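PDB 1T3Q: quinoline 2-oxidoreductase medium subunit from Pseudomonas putida, which binds FAD and probably relays electrons as the flavoprotein (medium) subunit of the molybdenum hydroxylase quinoline 2-oxidoreductase. Local coordinates for residues Met1-Arg9 with Leu37-Tyr46. Numbering follows the deposited sequence.
Sequences MKFPAFSYR and LPLLAFRLVY
Lys2 O is gripped side-on by two nitrogens of Arg43: NE donates nearly along the C=O axis at 2.8 Å from Lys2 O, and NH2, 3.1 Å from Lys2 O, comes from above the carbonyl plane. The oxygen lies near the guanidinium plane, one face of which is covered by Pro4 CA. The Arg43 side chain, extended from CG to NE, starts where the helix ends: Arg43 takes positive phi (52°) in a Schellman motif. Its NH1 pairs with Asp129 of the large subunit, while Lys2 NZ reaches Asp33 and Glu49 of the small subunit. A leucine here would probably rob Lys2 O of both its Arg43 donors and cost Asp129 this salt bridge. The Phe3 ring presents its edge to Ala41 N, with CD2 3.6 Å from Leu40 CB and CZ 3.8 Å from Leu37 CB. Leu40 splits its branches: CD2 meets Pro4 CD at 3.8 Å, and CD1 meets Phe6 CE2 at 3.9 Å. Met1 CE rests against Phe42 CE2. The N-terminal arm is thus laid across the end of helix 36-41, which begins at FAD-binding Leu36, before entering strand 7-9, outermost within this chain in the small parallel sheet of the FAD domain of molybdenum hydroxylases.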
ATOM      1  N   MET C   1     -14.350 -12.970 -21.310  1.00 36.27           N
ATOM      2  CA  MET C   1     -15.701 -12.385 -21.094  1.00 32.15           C
ATOM      3  C   MET C   1     -15.721 -10.905 -21.483  1.00 29.33           C
ATOM      4  O   MET C   1     -16.745 -10.234 -21.354  1.00 29.07           O
ATOM      5  CB  MET C   1     -16.119 -12.570 -19.633  1.00 36.47           C
ATOM      6  CG  MET C   1     -17.487 -12.026 -19.275  1.00 39.31           C
ATOM      7  SD  MET C   1     -18.501 -13.233 -18.392  1.00 47.88           S
ATOM      8  CE  MET C   1     -19.967 -13.253 -19.438  1.00 42.76           C
ATOM      9  N   LYS C   2     -14.585 -10.394 -21.949  1.00 23.88           N
ATOM     10  CA  LYS C   2     -14.520  -9.008 -22.396  1.00 22.20           C
ATOM     11  C   LYS C   2     -14.882  -9.036 -23.885  1.00 21.41           C
ATOM     12  O   LYS C   2     -14.516  -9.976 -24.599  1.00 21.76           O
ATOM     13  CB  LYS C   2     -13.113  -8.430 -22.209  1.00 22.44           C
ATOM     14  CG  LYS C   2     -12.631  -8.360 -20.762  1.00 22.67           C
ATOM     15  CD  LYS C   2     -13.596  -7.593 -19.871  1.00 20.73           C
ATOM     16  CE  LYS C   2     -13.085  -7.525 -18.436  1.00 21.76           C
ATOM     17  NZ  LYS C   2     -14.008  -6.769 -17.538  1.00 21.09           N
ATOM     18  N   PHE C   3     -15.609  -8.025 -24.348  1.00 18.24           N
ATOM     19  CA  PHE C   3     -16.017  -7.964 -25.750  1.00 18.04           C
ATOM     20  C   PHE C   3     -14.814  -7.986 -26.684  1.00 16.68           C
ATOM     21  O   PHE C   3     -13.716  -7.581 -26.306  1.00 16.03           O
ATOM     22  CB  PHE C   3     -16.765  -6.661 -26.058  1.00 16.44           C
ATOM     23  CG  PHE C   3     -17.876  -6.339 -25.106  1.00 18.07           C
ATOM     24  CD1 PHE C   3     -18.233  -5.009 -24.882  1.00 18.66           C
ATOM     25  CD2 PHE C   3     -18.576  -7.342 -24.444  1.00 17.05           C
ATOM     26  CE1 PHE C   3     -19.265  -4.686 -24.014  1.00 19.30           C
ATOM     27  CE2 PHE C   3     -19.616  -7.025 -23.571  1.00 18.34           C
ATOM     28  CZ  PHE C   3     -19.958  -5.698 -23.357  1.00 19.47           C
ATOM     29  N   PRO C   4     -15.004  -8.487 -27.913  1.00 18.28           N
ATOM     30  CA  PRO C   4     -13.883  -8.497 -28.853  1.00 19.51           C
ATOM     31  C   PRO C   4     -13.839  -7.046 -29.345  1.00 21.05           C
ATOM     32  O   PRO C   4     -14.777  -6.286 -29.088  1.00 20.17           O
ATOM     33  CB  PRO C   4     -14.338  -9.488 -29.925  1.00 20.16           C
ATOM     34  CG  PRO C   4     -15.818  -9.346 -29.913  1.00 21.48           C
ATOM     35  CD  PRO C   4     -16.148  -9.252 -28.442  1.00 18.43           C
ATOM     36  N   ALA C   5     -12.774  -6.650 -30.031  1.00 21.53           N
ATOM     37  CA  ALA C   5     -12.654  -5.270 -30.499  1.00 21.86           C
ATOM     38  C   ALA C   5     -13.568  -4.904 -31.671  1.00 21.20           C
ATOM     39  O   ALA C   5     -13.928  -5.754 -32.479  1.00 21.60           O
ATOM     40  CB  ALA C   5     -11.205  -4.976 -30.862  1.00 22.03           C
ATOM     41  N   PHE C   6     -13.945  -3.628 -31.742  1.00 21.08           N
ATOM     42  CA  PHE C   6     -14.794  -3.120 -32.821  1.00 19.60           C
ATOM     43  C   PHE C   6     -14.849  -1.595 -32.798  1.00 20.65           C
ATOM     44  O   PHE C   6     -14.568  -0.973 -31.773  1.00 20.92           O
ATOM     45  CB  PHE C   6     -16.216  -3.699 -32.716  1.00 18.18           C
ATOM     46  CG  PHE C   6     -16.860  -3.512 -31.365  1.00 18.73           C
ATOM     47  CD1 PHE C   6     -17.363  -2.272 -30.978  1.00 18.20           C
ATOM     48  CD2 PHE C   6     -16.933  -4.575 -30.465  1.00 18.43           C
ATOM     49  CE1 PHE C   6     -17.930  -2.094 -29.711  1.00 18.40           C
ATOM     50  CE2 PHE C   6     -17.497  -4.407 -29.202  1.00 19.00           C
ATOM     51  CZ  PHE C   6     -17.996  -3.163 -28.824  1.00 18.03           C
ATOM     52  N   SER C   7     -15.184  -0.989 -33.934  1.00 20.75           N
ATOM     53  CA  SER C   7     -15.295   0.464 -33.997  1.00 20.57           C
ATOM     54  C   SER C   7     -16.742   0.816 -33.669  1.00 19.65           C
ATOM     55  O   SER C   7     -17.588  -0.072 -33.549  1.00 20.27           O
ATOM     56  CB  SER C   7     -14.917   0.982 -35.390  1.00 19.13           C
ATOM     57  OG  SER C   7     -15.764   0.428 -36.373  1.00 22.53           O
ATOM     58  N   TYR C   8     -17.032   2.104 -33.534  1.00 20.68           N
ATOM     59  CA  TYR C   8     -18.377   2.540 -33.173  1.00 22.21           C
ATOM     60  C   TYR C   8     -18.812   3.809 -33.890  1.00 21.88           C
ATOM     61  O   TYR C   8     -18.027   4.740 -34.056  1.00 22.72           O
ATOM     62  CB  TYR C   8     -18.434   2.772 -31.662  1.00 21.73           C
ATOM     63  CG  TYR C   8     -19.725   3.368 -31.143  1.00 22.56           C
ATOM     64  CD1 TYR C   8     -20.808   2.555 -30.795  1.00 21.95           C
ATOM     65  CD2 TYR C   8     -19.846   4.746 -30.952  1.00 22.00           C
ATOM     66  CE1 TYR C   8     -21.979   3.103 -30.259  1.00 19.61           C
ATOM     67  CE2 TYR C   8     -21.008   5.301 -30.420  1.00 22.61           C
ATOM     68  CZ  TYR C   8     -22.069   4.476 -30.075  1.00 22.14           C
ATOM     69  OH  TYR C   8     -23.208   5.030 -29.535  1.00 19.95           O
ATOM     70  N   ARG C   9     -20.073   3.829 -34.307  1.00 21.90           N
ATOM     71  CA  ARG C   9     -20.660   4.979 -34.984  1.00 23.86           C
ATOM     72  C   ARG C   9     -22.109   5.122 -34.538  1.00 23.38           C
ATOM     73  O   ARG C   9     -22.805   4.127 -34.335  1.00 24.09           O
ATOM     74  CB  ARG C   9     -20.611   4.806 -36.509  1.00 24.34           C
ATOM     75  CG  ARG C   9     -19.221   4.917 -37.093  1.00 26.12           C
ATOM     76  CD  ARG C   9     -19.236   4.893 -38.619  1.00 28.97           C
ATOM     77  NE  ARG C   9     -19.940   6.034 -39.205  1.00 28.56           N
ATOM     78  CZ  ARG C   9     -19.842   6.380 -40.486  1.00 30.26           C
ATOM     79  NH1 ARG C   9     -19.071   5.674 -41.303  1.00 29.71           N
ATOM     80  NH2 ARG C   9     -20.511   7.427 -40.954  1.00 29.58           N
ATOM     81  N   LEU C  37     -24.707  -7.357 -26.307  1.00 18.62           N
ATOM     82  CA  LEU C  37     -23.515  -7.310 -25.470  1.00 19.16           C
ATOM     83  C   LEU C  37     -23.279  -8.644 -24.763  1.00 18.94           C
ATOM     84  O   LEU C  37     -22.135  -9.078 -24.625  1.00 18.30           O
ATOM     85  CB  LEU C  37     -23.591  -6.143 -24.472  1.00 17.65           C
ATOM     86  CG  LEU C  37     -23.670  -4.738 -25.094  1.00 22.56           C
ATOM     87  CD1 LEU C  37     -23.193  -3.699 -24.080  1.00 20.87           C
ATOM     88  CD2 LEU C  37     -22.816  -4.652 -26.346  1.00 22.24           C
ATOM     89  N   PRO C  38     -24.350  -9.308 -24.292  1.00 18.73           N
ATOM     90  CA  PRO C  38     -24.067 -10.589 -23.641  1.00 20.56           C
ATOM     91  C   PRO C  38     -23.403 -11.528 -24.658  1.00 21.69           C
ATOM     92  O   PRO C  38     -22.481 -12.269 -24.318  1.00 22.50           O
ATOM     93  CB  PRO C  38     -25.449 -11.060 -23.209  1.00 19.24           C
ATOM     94  CG  PRO C  38     -26.102  -9.761 -22.807  1.00 19.93           C
ATOM     95  CD  PRO C  38     -25.714  -8.847 -23.970  1.00 18.93           C
ATOM     96  N   LEU C  39     -23.866 -11.479 -25.907  1.00 22.22           N
ATOM     97  CA  LEU C  39     -23.295 -12.311 -26.967  1.00 22.32           C
ATOM     98  C   LEU C  39     -21.837 -11.945 -27.192  1.00 22.16           C
ATOM     99  O   LEU C  39     -20.997 -12.820 -27.421  1.00 22.68           O
ATOM    100  CB  LEU C  39     -24.064 -12.135 -28.281  1.00 23.49           C
ATOM    101  CG  LEU C  39     -25.478 -12.711 -28.372  1.00 25.55           C
ATOM    102  CD1 LEU C  39     -26.079 -12.377 -29.730  1.00 25.92           C
ATOM    103  CD2 LEU C  39     -25.427 -14.219 -28.167  1.00 27.82           C
ATOM    104  N   LEU C  40     -21.540 -10.648 -27.136  1.00 21.07           N
ATOM    105  CA  LEU C  40     -20.177 -10.162 -27.314  1.00 21.13           C
ATOM    106  C   LEU C  40     -19.309 -10.597 -26.142  1.00 21.60           C
ATOM    107  O   LEU C  40     -18.132 -10.916 -26.314  1.00 21.33           O
ATOM    108  CB  LEU C  40     -20.162  -8.632 -27.427  1.00 21.71           C
ATOM    109  CG  LEU C  40     -20.626  -8.038 -28.761  1.00 24.43           C
ATOM    110  CD1 LEU C  40     -20.770  -6.530 -28.637  1.00 23.32           C
ATOM    111  CD2 LEU C  40     -19.615  -8.386 -29.844  1.00 23.17           C
ATOM    112  N   ALA C  41     -19.896 -10.601 -24.946  1.00 20.99           N
ATOM    113  CA  ALA C  41     -19.179 -11.006 -23.742  1.00 22.86           C
ATOM    114  C   ALA C  41     -18.732 -12.463 -23.859  1.00 22.42           C
ATOM    115  O   ALA C  41     -17.679 -12.841 -23.347  1.00 22.67           O
ATOM    116  CB  ALA C  41     -20.069 -10.819 -22.509  1.00 21.72           C
ATOM    117  N   PHE C  42     -19.540 -13.274 -24.537  1.00 22.35           N
ATOM    118  CA  PHE C  42     -19.227 -14.686 -24.743  1.00 23.47           C
ATOM    119  C   PHE C  42     -18.470 -14.863 -26.050  1.00 23.53           C
ATOM    120  O   PHE C  42     -18.149 -15.985 -26.446  1.00 23.52           O
ATOM    121  CB  PHE C  42     -20.513 -15.508 -24.795  1.00 26.27           C
ATOM    122  CG  PHE C  42     -21.178 -15.676 -23.461  1.00 31.18           C
ATOM    123  CD1 PHE C  42     -22.563 -15.652 -23.355  1.00 34.13           C
ATOM    124  CD2 PHE C  42     -20.422 -15.880 -22.312  1.00 32.62           C
ATOM    125  CE1 PHE C  42     -23.184 -15.830 -22.120  1.00 36.54           C
ATOM    126  CE2 PHE C  42     -21.034 -16.058 -21.074  1.00 32.99           C
ATOM    127  CZ  PHE C  42     -22.415 -16.033 -20.978  1.00 34.79           C
ATOM    128  N   ARG C  43     -18.204 -13.748 -26.720  1.00 21.62           N
ATOM    129  CA  ARG C  43     -17.499 -13.755 -27.990  1.00 22.59           C
ATOM    130  C   ARG C  43     -18.140 -14.722 -28.973  1.00 24.41           C
ATOM    131  O   ARG C  43     -17.459 -15.518 -29.622  1.00 25.61           O
ATOM    132  CB  ARG C  43     -16.020 -14.093 -27.771  1.00 22.88           C
ATOM    133  CG  ARG C  43     -15.340 -13.089 -26.854  1.00 23.53           C
ATOM    134  CD  ARG C  43     -13.838 -13.015 -27.047  1.00 22.06           C
ATOM    135  NE  ARG C  43     -13.291 -11.892 -26.290  1.00 21.63           N
ATOM    136  CZ  ARG C  43     -12.085 -11.370 -26.474  1.00 21.62           C
ATOM    137  NH1 ARG C  43     -11.272 -11.865 -27.402  1.00 21.95           N
ATOM    138  NH2 ARG C  43     -11.694 -10.339 -25.737  1.00 19.91           N
ATOM    139  N   LEU C  44     -19.465 -14.640 -29.072  1.00 24.70           N
ATOM    140  CA  LEU C  44     -20.241 -15.480 -29.977  1.00 25.46           C
ATOM    141  C   LEU C  44     -20.442 -14.768 -31.314  1.00 25.41           C
ATOM    142  O   LEU C  44     -20.900 -15.370 -32.283  1.00 27.24           O
ATOM    143  CB  LEU C  44     -21.596 -15.824 -29.354  1.00 24.17           C
ATOM    144  CG  LEU C  44     -21.520 -16.695 -28.097  1.00 27.03           C
ATOM    145  CD1 LEU C  44     -22.909 -16.896 -27.518  1.00 25.44           C
ATOM    146  CD2 LEU C  44     -20.883 -18.036 -28.447  1.00 27.89           C
ATOM    147  N   VAL C  45     -20.110 -13.481 -31.351  1.00 25.28           N
ATOM    148  CA  VAL C  45     -20.209 -12.686 -32.572  1.00 24.38           C
ATOM    149  C   VAL C  45     -18.993 -11.779 -32.611  1.00 25.59           C
ATOM    150  O   VAL C  45     -18.482 -11.370 -31.565  1.00 24.71           O
ATOM    151  CB  VAL C  45     -21.499 -11.815 -32.624  1.00 25.07           C
ATOM    152  CG1 VAL C  45     -22.735 -12.708 -32.603  1.00 25.48           C
ATOM    153  CG2 VAL C  45     -21.526 -10.835 -31.465  1.00 25.58           C
ATOM    154  N   TYR C  46     -18.522 -11.470 -33.816  1.00 24.66           N
ATOM    155  CA  TYR C  46     -17.350 -10.627 -33.967  1.00 24.55           C
ATOM    156  C   TYR C  46     -17.582  -9.503 -34.963  1.00 24.88           C
ATOM    157  O   TYR C  46     -17.067  -9.532 -36.079  1.00 25.13           O
ATOM    158  CB  TYR C  46     -16.151 -11.464 -34.416  1.00 26.13           C
ATOM    159  CG  TYR C  46     -15.775 -12.569 -33.457  1.00 26.58           C
ATOM    160  CD1 TYR C  46     -16.473 -13.774 -33.437  1.00 27.09           C
ATOM    161  CD2 TYR C  46     -14.717 -12.405 -32.561  1.00 27.72           C
ATOM    162  CE1 TYR C  46     -16.125 -14.797 -32.548  1.00 27.77           C
ATOM    163  CE2 TYR C  46     -14.362 -13.417 -31.668  1.00 28.56           C
ATOM    164  CZ  TYR C  46     -15.069 -14.609 -31.668  1.00 29.40           C
ATOM    165  OH  TYR C  46     -14.710 -15.613 -30.795  1.00 31.35           O
TER